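Local coordinates for SspB protein (Streptomyces clavuligerus, PDB 6LB9) that is of unknown detailed function but binds magnesium and probably serves a bacterial defence system linked to DNA phosphorothioation, at residues A15-F20 against R61-A66; T70-G75 against M83-T88; F135-F140 against N259-P264. One frame throughout, in Å; residues are numbered along the deposited sequence.

Contact 1. Residues A15-F20 against R61-A66; sequences ARHETF and RYWSRA. With MG (magnesium ion), chain C.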
loop_
_atom_site.group_PDB
_atom_site.type_symbol
_atom_site.label_atom_id
_atom_site.label_comp_id
_atom_site.label_asym_id
_atom_site.label_seq_id
_atom_site.Cartn_x
_atom_site.Cartn_y
_atom_site.Cartn_z
ATOM N N ALA A 15 -8.546 -16.677 14.094
ATOM C CA ALA A 15 -9.402 -16.545 12.910
ATOM C C ALA A 15 -10.479 -15.463 13.051
ATOM O O ALA A 15 -11.442 -15.452 12.293
ATOM C CB ALA A 15 -10.068 -17.889 12.549
ATOM N N ARG A 16 -10.364 -14.522 13.989
ATOM C CA ARG A 16 -11.413 -13.504 14.077
ATOM C C ARG A 16 -11.403 -12.577 12.864
ATOM O O ARG A 16 -12.432 -11.970 12.549
ATOM C CB ARG A 16 -11.261 -12.700 15.365
ATOM C CG ARG A 16 -11.183 -13.548 16.631
ATOM C CD ARG A 16 -12.554 -13.897 17.150
ATOM N NE ARG A 16 -12.539 -14.726 18.363
ATOM C CZ ARG A 16 -12.980 -14.314 19.554
ATOM N NH1 ARG A 16 -13.458 -13.075 19.707
ATOM N NH2 ARG A 16 -12.955 -15.137 20.596
ATOM N N HIS A 17 -10.258 -12.465 12.180
ATOM C CA HIS A 17 -10.118 -11.713 10.944
ATOM C C HIS A 17 -10.839 -12.369 9.770
ATOM O O HIS A 17 -10.910 -11.754 8.705
ATOM C CB HIS A 17 -8.632 -11.591 10.609
ATOM C CG HIS A 17 -7.907 -12.888 10.758
ATOM N ND1 HIS A 17 -8.020 -13.905 9.839
ATOM C CD2 HIS A 17 -7.126 -13.368 11.757
ATOM C CE1 HIS A 17 -7.298 -14.939 10.238
ATOM N NE2 HIS A 17 -6.752 -14.640 11.404
ATOM N N GLU A 18 -11.340 -13.604 9.929
ATOM C CA GLU A 18 -12.030 -14.333 8.859
ATOM C C GLU A 18 -11.172 -14.428 7.590
ATOM O O GLU A 18 -11.693 -14.435 6.462
ATOM C CB GLU A 18 -13.413 -13.709 8.557
ATOM C CG GLU A 18 -14.473 -13.925 9.680
ATOM C CD GLU A 18 -15.847 -13.228 9.449
ATOM O OE1 GLU A 18 -16.530 -13.531 8.431
ATOM O OE2 GLU A 18 -16.275 -12.410 10.316
ATOM N N THR A 19 -9.851 -14.518 7.770
ATOM C CA THR A 19 -8.837 -14.621 6.718
ATOM C C THR A 19 -8.698 -13.357 5.879
ATOM O O THR A 19 -8.064 -13.404 4.820
ATOM C CB THR A 19 -9.061 -15.812 5.762
ATOM O OG1 THR A 19 -10.191 -15.563 4.914
ATOM C CG2 THR A 19 -9.281 -17.094 6.522
ATOM N N PHE A 20 -9.271 -12.232 6.304
ATOM C CA PHE A 20 -8.961 -10.949 5.682
ATOM C C PHE A 20 -7.616 -10.428 6.209
ATOM O O PHE A 20 -7.449 -10.239 7.424
ATOM C CB PHE A 20 -10.063 -9.935 5.975
ATOM C CG PHE A 20 -11.331 -10.161 5.200
ATOM C CD1 PHE A 20 -11.316 -10.196 3.810
ATOM C CD2 PHE A 20 -12.547 -10.306 5.865
ATOM C CE1 PHE A 20 -12.507 -10.376 3.091
ATOM C CE2 PHE A 20 -13.740 -10.491 5.152
ATOM C CZ PHE A 20 -13.712 -10.527 3.764
ATOM N N ARG A 61 -12.525 -4.407 13.194
ATOM C CA ARG A 61 -12.421 -4.205 14.636
ATOM C C ARG A 61 -11.258 -5.005 15.216
ATOM O O ARG A 61 -10.475 -4.491 16.028
ATOM C CB ARG A 61 -13.745 -4.605 15.294
ATOM C CG ARG A 61 -13.690 -4.859 16.793
ATOM C CD ARG A 61 -15.088 -5.295 17.306
ATOM N NE ARG A 61 -15.046 -5.622 18.729
ATOM C CZ ARG A 61 -16.088 -5.992 19.475
ATOM N NH1 ARG A 61 -17.328 -6.087 18.968
ATOM N NH2 ARG A 61 -15.876 -6.267 20.756
ATOM N N TYR A 62 -11.120 -6.263 14.787
ATOM C CA TYR A 62 -10.039 -7.115 15.267
ATOM C C TYR A 62 -8.673 -6.517 14.944
ATOM O O TYR A 62 -7.794 -6.456 15.811
ATOM C CB TYR A 62 -10.156 -8.525 14.670
ATOM C CG TYR A 62 -8.868 -9.302 14.851
ATOM C CD1 TYR A 62 -8.607 -9.966 16.045
ATOM C CD2 TYR A 62 -7.883 -9.321 13.855
ATOM C CE1 TYR A 62 -7.429 -10.665 16.237
ATOM C CE2 TYR A 62 -6.660 -10.019 14.044
ATOM C CZ TYR A 62 -6.458 -10.683 15.240
ATOM O OH TYR A 62 -5.282 -11.373 15.463
ATOM N N TRP A 63 -8.460 -6.091 13.693
ATOM C CA TRP A 63 -7.118 -5.631 13.317
ATOM C C TRP A 63 -6.712 -4.402 14.128
ATOM O O TRP A 63 -5.538 -4.260 14.517
ATOM C CB TRP A 63 -7.027 -5.365 11.803
ATOM C CG TRP A 63 -6.855 -6.654 10.994
ATOM C CD1 TRP A 63 -7.711 -7.158 10.054
ATOM C CD2 TRP A 63 -5.777 -7.610 11.094
ATOM N NE1 TRP A 63 -7.236 -8.355 9.566
ATOM C CE2 TRP A 63 -6.059 -8.658 10.192
ATOM C CE3 TRP A 63 -4.605 -7.676 11.856
ATOM C CZ2 TRP A 63 -5.214 -9.757 10.030
ATOM C CZ3 TRP A 63 -3.762 -8.769 11.685
ATOM C CH2 TRP A 63 -4.071 -9.788 10.786
ATOM N N SER A 64 -7.672 -3.518 14.426
ATOM C CA SER A 64 -7.375 -2.356 15.266
ATOM C C SER A 64 -6.861 -2.775 16.643
ATOM O O SER A 64 -5.905 -2.183 17.163
ATOM C CB SER A 64 -8.616 -1.468 15.400
ATOM O OG SER A 64 -8.600 -0.505 14.387
ATOM N N ARG A 65 -7.503 -3.780 17.254
ATOM C CA ARG A 65 -7.059 -4.258 18.560
ATOM C C ARG A 65 -5.709 -4.953 18.455
ATOM O O ARG A 65 -4.828 -4.745 19.297
ATOM C CB ARG A 65 -8.092 -5.219 19.174
ATOM C CG ARG A 65 -7.991 -5.334 20.702
ATOM C CD ARG A 65 -8.948 -6.404 21.296
ATOM N NE ARG A 65 -9.188 -6.217 22.728
ATOM C CZ ARG A 65 -10.037 -6.941 23.461
ATOM N NH1 ARG A 65 -10.723 -7.942 22.904
ATOM N NH2 ARG A 65 -10.194 -6.673 24.760
ATOM N N ALA A 66 -5.529 -5.784 17.425
ATOM C CA ALA A 66 -4.319 -6.588 17.309
ATOM C C ALA A 66 -3.080 -5.716 17.109
ATOM O O ALA A 66 -2.018 -6.014 17.666
ATOM C CB ALA A 66 -4.472 -7.589 16.170
HETATM MG MG MG C . -18.482 -11.207 10.315
HETATM O O HOH W 1 -18.460 -8.757 10.940
#
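Trp63 reaches from helix 57-66 to the loop 15-20 and gives its indole N-H to the backbone: NE1 lies 2.9 Å from Phe20 O, which sits at the indole edge. The bond is bent, 146° at the hydrogen, and the donor is tilted from the carbonyl plane. His17 CB rests 3.7 Å from Trp63 NE1. With CG between its backbone N and carbonyl carbon (chi1 46°), the imidazole runs alongside Tyr62 and turns an edge toward the phenol face, ring centroids 5.8 Å apart and planes at 63°. Against the Trp63 six-membered ring it is nearly parallel but slid aside, with little overlap. Two bonds fix its rotation: ND1 takes the N-H of Thr19 at 2.8 Å, close to the ring plane, and NE2 pairs with Asp172. Arg16 adds only its CB, 3.9 Å from Tyr62 CD1, before its chain bends off. The Tyr62 hydroxyl is held by the carbonyl of Trp127. Glu18, which makes no contact with the helix segment, binds magnesium through OE2 at 2.5 Å. Overlapping type I and type I' turns thus give His17 to an aromatic cluster with Tyr62 and Trp63, and Glu18 to the magnesium site.

Contact 2. Residues T70-G75 against M83-T88; sequences TREHYG and MLSYPT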
loop_
_atom_site.group_PDB
_atom_site.type_symbol
_atom_site.label_atom_id
_atom_site.label_comp_id
_atom_site.label_asym_id
_atom_site.label_seq_id
_atom_site.Cartn_x
_atom_site.Cartn_y
_atom_site.Cartn_z
ATOM N N THR A 70 -6.388 0.053 19.276
ATOM C CA THR A 70 -7.487 0.229 20.203
ATOM C C THR A 70 -7.321 -0.723 21.376
ATOM O O THR A 70 -6.580 -1.712 21.317
ATOM C CB THR A 70 -8.863 -0.050 19.587
ATOM O OG1 THR A 70 -8.909 -1.415 19.151
ATOM C CG2 THR A 70 -9.165 0.898 18.435
ATOM N N ARG A 71 -8.047 -0.400 22.439
ATOM C CA ARG A 71 -8.339 -1.296 23.540
ATOM C C ARG A 71 -9.853 -1.399 23.694
ATOM O O ARG A 71 -10.609 -0.533 23.229
ATOM C CB ARG A 71 -7.711 -0.783 24.837
ATOM C CG ARG A 71 -6.191 -0.797 24.827
ATOM C CD ARG A 71 -5.730 -2.046 25.509
ATOM N NE ARG A 71 -4.676 -1.756 26.465
ATOM C CZ ARG A 71 -4.183 -2.637 27.323
ATOM N NH1 ARG A 71 -4.652 -3.876 27.350
ATOM N NH2 ARG A 71 -3.216 -2.276 28.148
ATOM N N GLU A 72 -10.300 -2.470 24.350
ATOM C CA GLU A 72 -11.720 -2.731 24.511
ATOM C C GLU A 72 -12.064 -2.907 25.987
ATOM O O GLU A 72 -11.260 -3.424 26.769
ATOM C CB GLU A 72 -12.129 -3.954 23.670
ATOM C CG GLU A 72 -12.008 -3.668 22.154
ATOM C CD GLU A 72 -12.628 -4.741 21.268
ATOM O OE1 GLU A 72 -13.253 -5.667 21.823
ATOM O OE2 GLU A 72 -12.486 -4.653 20.013
ATOM N N HIS A 73 -13.251 -2.440 26.367
ATOM C CA HIS A 73 -13.720 -2.536 27.741
ATOM C C HIS A 73 -15.212 -2.278 27.746
ATOM O O HIS A 73 -15.750 -1.637 26.837
ATOM C CB HIS A 73 -13.012 -1.541 28.671
ATOM C CG HIS A 73 -13.135 -1.879 30.126
ATOM N ND1 HIS A 73 -13.985 -1.207 30.979
ATOM C CD2 HIS A 73 -12.524 -2.829 30.875
ATOM C CE1 HIS A 73 -13.894 -1.727 32.191
ATOM N NE2 HIS A 73 -13.014 -2.709 32.155
ATOM N N TYR A 74 -15.874 -2.792 28.779
ATOM C CA TYR A 74 -17.292 -2.509 28.961
ATOM C C TYR A 74 -17.520 -1.005 29.052
ATOM O O TYR A 74 -16.704 -0.268 29.618
ATOM C CB TYR A 74 -17.817 -3.188 30.225
ATOM C CG TYR A 74 -17.647 -4.684 30.237
ATOM C CD1 TYR A 74 -18.047 -5.456 29.161
ATOM C CD2 TYR A 74 -17.093 -5.323 31.335
ATOM C CE1 TYR A 74 -17.887 -6.819 29.171
ATOM C CE2 TYR A 74 -16.930 -6.688 31.357
ATOM C CZ TYR A 74 -17.333 -7.435 30.273
ATOM O OH TYR A 74 -17.174 -8.808 30.287
ATOM N N GLY A 75 -18.625 -0.551 28.469
ATOM C CA GLY A 75 -19.057 0.815 28.636
ATOM C C GLY A 75 -19.638 1.055 30.019
ATOM O O GLY A 75 -19.745 0.156 30.853
ATOM N N MET A 83 -18.426 -5.132 24.474
ATOM C CA MET A 83 -17.073 -4.611 24.597
ATOM C C MET A 83 -16.903 -3.447 23.625
ATOM O O MET A 83 -16.830 -3.653 22.407
ATOM C CB MET A 83 -16.061 -5.721 24.332
ATOM C CG MET A 83 -15.982 -6.744 25.450
ATOM S SD MET A 83 -15.013 -6.079 26.815
ATOM C CE MET A 83 -13.382 -6.712 26.411
ATOM N N LEU A 84 -16.832 -2.231 24.163
ATOM C CA LEU A 84 -16.672 -0.993 23.409
ATOM C C LEU A 84 -15.182 -0.729 23.111
ATOM O O LEU A 84 -14.306 -1.208 23.819
ATOM C CB LEU A 84 -17.277 0.165 24.212
ATOM C CG LEU A 84 -18.773 0.504 24.076
ATOM C CD1 LEU A 84 -19.668 -0.720 24.128
ATOM C CD2 LEU A 84 -19.197 1.516 25.133
ATOM N N SER A 85 -14.899 0.058 22.062
ATOM C CA SER A 85 -13.528 0.284 21.597
ATOM C C SER A 85 -13.060 1.709 21.879
ATOM O O SER A 85 -13.840 2.661 21.786
ATOM C CB SER A 85 -13.391 0.014 20.095
ATOM O OG SER A 85 -13.422 -1.368 19.786
ATOM N N TYR A 86 -11.772 1.855 22.197
ATOM C CA TYR A 86 -11.175 3.140 22.520
ATOM C C TYR A 86 -9.801 3.222 21.861
ATOM O O TYR A 86 -9.015 2.269 21.953
ATOM C CB TYR A 86 -11.065 3.344 24.042
ATOM C CG TYR A 86 -12.394 3.162 24.737
ATOM C CD1 TYR A 86 -12.842 1.901 25.072
ATOM C CD2 TYR A 86 -13.212 4.254 25.033
ATOM C CE1 TYR A 86 -14.062 1.717 25.681
ATOM C CE2 TYR A 86 -14.449 4.080 25.655
ATOM C CZ TYR A 86 -14.862 2.804 25.969
ATOM O OH TYR A 86 -16.070 2.587 26.590
ATOM N N PRO A 87 -9.492 4.327 21.195
ATOM C CA PRO A 87 -8.197 4.451 20.503
ATOM C C PRO A 87 -7.060 4.611 21.498
ATOM O O PRO A 87 -7.210 5.307 22.504
ATOM C CB PRO A 87 -8.370 5.719 19.658
ATOM C CG PRO A 87 -9.398 6.550 20.495
ATOM C CD PRO A 87 -10.313 5.549 21.124
ATOM N N THR A 88 -5.915 3.960 21.215
ATOM C CA THR A 88 -4.752 4.085 22.092
ATOM C C THR A 88 -3.960 5.352 21.776
ATOM O O THR A 88 -4.121 5.975 20.721
ATOM C CB THR A 88 -3.808 2.873 21.989
ATOM O OG1 THR A 88 -3.188 2.839 20.697
ATOM C CG2 THR A 88 -4.567 1.541 22.228
HETATM O O HOH W 2 -11.275 -2.767 18.788
#
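Met83 sets its sulfur obliquely beside the Tyr74 ring, SD 4.2 Å from the centroid and 31° off the normal, a Met-aromatic contact whose nearest ring atom is CE1. Bends at chi2 and chi3 fold the thioether back across the neighbouring strand and bring CE near the carbonyl of Glu72. Glu72 and Met83 cross at about a right angle, OE1 lying 3.8 Å from Met83 CB. Beyond CG the Glu72 chain is extended, which carries its carboxylate over Ser85 on the same face of the sheet. There one water joins three side chains: it donates to Glu72 OE2 at 2.6 Å and also binds Thr70 OG1 and Ser85 OG. The other carboxylate oxygen, OE1, forms a salt bridge with Arg61 of helix 57-66, so a lysine in place of Glu72 would probably leave that guanidinium facing a like charge and the water without the carboxylate it donates to. Strands 70-74 and 83-87 form a two-stranded antiparallel beta hairpin, twisted to 142° between their directions. Its hydrogen-bonded pairs are Arg71 with Tyr86 and His73 with Leu84; Arg71 N reaches Tyr86 O at 2.9 Å. Tyr86, on the face shared with Arg71, His73 and Leu84, runs its ring along the partner strand, with His73 O at its edge and OH 4.0 Å from Gly75 CA. Gly75 has no side chain, and Leu84 CD2 lies close to the same CA at 3.6 Å. At the other end Thr88 CG2 touches Arg71 CG at 3.9 Å, while its OG1 caps the following helix through Ala91 N and also binds Lys68 O. The Arg71 guanidinium leads away to the carbonyl of Gly123.

Contact 3. Residues F135-F140 against N259-P264; sequences FHLAPF and NEPGAP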
loop_
_atom_site.group_PDB
_atom_site.type_symbol
_atom_site.label_atom_id
_atom_site.label_comp_id
_atom_site.label_asym_id
_atom_site.label_seq_id
_atom_site.Cartn_x
_atom_site.Cartn_y
_atom_site.Cartn_z
ATOM N N PHE A 135 6.471 -16.635 14.038
ATOM C CA PHE A 135 7.695 -15.846 14.010
ATOM C C PHE A 135 8.660 -16.176 15.149
ATOM O O PHE A 135 9.878 -16.124 14.966
ATOM C CB PHE A 135 7.343 -14.355 14.049
ATOM C CG PHE A 135 7.013 -13.799 12.705
ATOM C CD1 PHE A 135 8.007 -13.252 11.915
ATOM C CD2 PHE A 135 5.717 -13.880 12.204
ATOM C CE1 PHE A 135 7.719 -12.777 10.657
ATOM C CE2 PHE A 135 5.415 -13.392 10.943
ATOM C CZ PHE A 135 6.419 -12.835 10.168
ATOM N N HIS A 136 8.138 -16.502 16.326
ATOM C CA HIS A 136 8.952 -16.562 17.523
ATOM C C HIS A 136 9.128 -17.953 18.097
ATOM O O HIS A 136 10.094 -18.166 18.836
ATOM C CB HIS A 136 8.364 -15.653 18.611
ATOM C CG HIS A 136 8.378 -14.198 18.247
ATOM N ND1 HIS A 136 9.535 -13.526 17.917
ATOM C CD2 HIS A 136 7.383 -13.280 18.181
ATOM C CE1 HIS A 136 9.252 -12.260 17.657
ATOM N NE2 HIS A 136 7.953 -12.086 17.807
ATOM N N LEU A 137 8.242 -18.903 17.786
ATOM C CA LEU A 137 8.305 -20.212 18.429
ATOM C C LEU A 137 8.539 -21.378 17.474
ATOM O O LEU A 137 9.079 -22.399 17.904
ATOM C CB LEU A 137 7.021 -20.476 19.242
ATOM C CG LEU A 137 6.784 -19.556 20.448
ATOM C CD1 LEU A 137 5.439 -19.886 21.121
ATOM C CD2 LEU A 137 7.963 -19.639 21.462
ATOM N N ALA A 138 8.158 -21.257 16.211
ATOM C CA ALA A 138 8.376 -22.317 15.238
ATOM C C ALA A 138 9.858 -22.663 15.153
ATOM O O ALA A 138 10.693 -21.757 15.042
ATOM C CB ALA A 138 7.870 -21.885 13.865
ATOM N N PRO A 139 10.225 -23.946 15.188
ATOM C CA PRO A 139 11.638 -24.321 15.038
ATOM C C PRO A 139 12.158 -24.284 13.619
ATOM O O PRO A 139 13.373 -24.426 13.429
ATOM C CB PRO A 139 11.674 -25.756 15.566
ATOM C CG PRO A 139 10.288 -26.263 15.367
ATOM C CD PRO A 139 9.390 -25.080 15.613
ATOM N N PHE A 140 11.295 -24.154 12.619
ATOM C CA PHE A 140 11.724 -24.105 11.229
ATOM C C PHE A 140 11.273 -22.796 10.592
ATOM O O PHE A 140 10.394 -22.096 11.107
ATOM C CB PHE A 140 11.177 -25.298 10.418
ATOM C CG PHE A 140 9.706 -25.526 10.599
ATOM C CD1 PHE A 140 8.779 -24.634 10.072
ATOM C CD2 PHE A 140 9.248 -26.620 11.312
ATOM C CE1 PHE A 140 7.419 -24.837 10.253
ATOM C CE2 PHE A 140 7.892 -26.835 11.500
ATOM C CZ PHE A 140 6.974 -25.942 10.976
ATOM N N ASN A 259 18.103 -13.565 19.233
ATOM C CA ASN A 259 17.687 -14.971 19.244
ATOM C C ASN A 259 16.523 -15.295 20.166
ATOM O O ASN A 259 15.867 -16.313 19.937
ATOM C CB ASN A 259 18.848 -15.899 19.653
ATOM C CG ASN A 259 20.081 -15.731 18.799
ATOM O OD1 ASN A 259 20.014 -15.700 17.573
ATOM N ND2 ASN A 259 21.226 -15.634 19.451
ATOM N N GLU A 260 16.279 -14.520 21.215
ATOM C CA GLU A 260 15.246 -14.876 22.182
ATOM C C GLU A 260 13.860 -14.727 21.554
ATOM O O GLU A 260 13.604 -13.761 20.827
ATOM C CB GLU A 260 15.342 -13.997 23.429
ATOM C CG GLU A 260 14.825 -14.605 24.719
ATOM C CD GLU A 260 15.225 -13.773 25.945
ATOM O OE1 GLU A 260 16.267 -14.099 26.559
ATOM O OE2 GLU A 260 14.503 -12.804 26.304
ATOM N N PRO A 261 12.959 -15.666 21.806
ATOM C CA PRO A 261 11.585 -15.529 21.299
ATOM C C PRO A 261 10.904 -14.275 21.850
ATOM O O PRO A 261 10.887 -14.029 23.060
ATOM C CB PRO A 261 10.899 -16.817 21.782
ATOM C CG PRO A 261 12.036 -17.826 21.919
ATOM C CD PRO A 261 13.234 -17.006 22.368
ATOM N N GLY A 262 10.333 -13.484 20.938
ATOM C CA GLY A 262 9.684 -12.224 21.260
ATOM C C GLY A 262 10.527 -10.999 20.953
ATOM O O GLY A 262 9.988 -9.890 20.903
ATOM N N ALA A 263 11.829 -11.173 20.736
ATOM C CA ALA A 263 12.766 -10.071 20.588
ATOM C C ALA A 263 12.844 -9.644 19.130
ATOM O O ALA A 263 12.258 -10.279 18.259
ATOM C CB ALA A 263 14.132 -10.490 21.145
ATOM N N PRO A 264 13.535 -8.526 18.834
ATOM C CA PRO A 264 13.571 -8.026 17.446
ATOM C C PRO A 264 14.233 -8.948 16.432
ATOM O O PRO A 264 13.850 -8.910 15.256
ATOM C CB PRO A 264 14.346 -6.709 17.578
ATOM C CG PRO A 264 13.946 -6.223 18.927
ATOM C CD PRO A 264 13.857 -7.454 19.793
#
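Face contact dominates where His136 meets Gly262: the glycine CA sits 3.6 Å from the imidazole centroid and 11° off the ring normal, a CH-pi contact. His136 CG stands anti to its own carbonyl carbon (chi1 -64°), and the ring thereby lies flat against the turn. Phe135 CB covers the opposite face. The ring carbon CE1 is 3.7 Å from Ala263 O. Among the polar atoms, ND1 comes within 3.1 Å of Gly262 N, which lies above the ring and toward its rim. A carbon-to-carbonyl contact sets Pro261 CB 3.3 Å from His136 O. Apolar contact is smaller: Leu137 CD2 crosses at about a right angle to touch Pro261 CB at 4.1 Å. Backbone bonding within 259-264 shapes the receiving surface: Ala263 N binds Glu260 O at 3.1 Å, closing a type II turn. Gly262 adopts backbone angles (phi 102°) at which a side chain would jam against the preceding carbonyl, and Ala263 is the N-cap residue of helix 264-268. His136 NE2 is buried without a partner in the model. The imidazole at the end of helix 129-137 meets this turn with its face, so the contact rests largely on CH-pi and van der Waals packing.

In the fold
From the N terminus, the chain passes helix 5-9 and enters the loop 15-20; contact 1 closes the next forty residues, helices 24-34 and 46-50 included, by bringing that loop onto helix 57-66. Contact 2 follows at once, closing the short loop between strands 70-74 and 83-87. The two touch through the Arg61-Glu72 salt bridge and a probable backbone bond from Thr70 to Ser64. Contact 3 closes the longest loop, 118 residues, tying the end of helix 129-137 to the turn before helix 264-268. All three are in series, neither nested nor crossed. Contact 3 lies across the chain's centre from contact 2, nearest atoms about 17 Å apart.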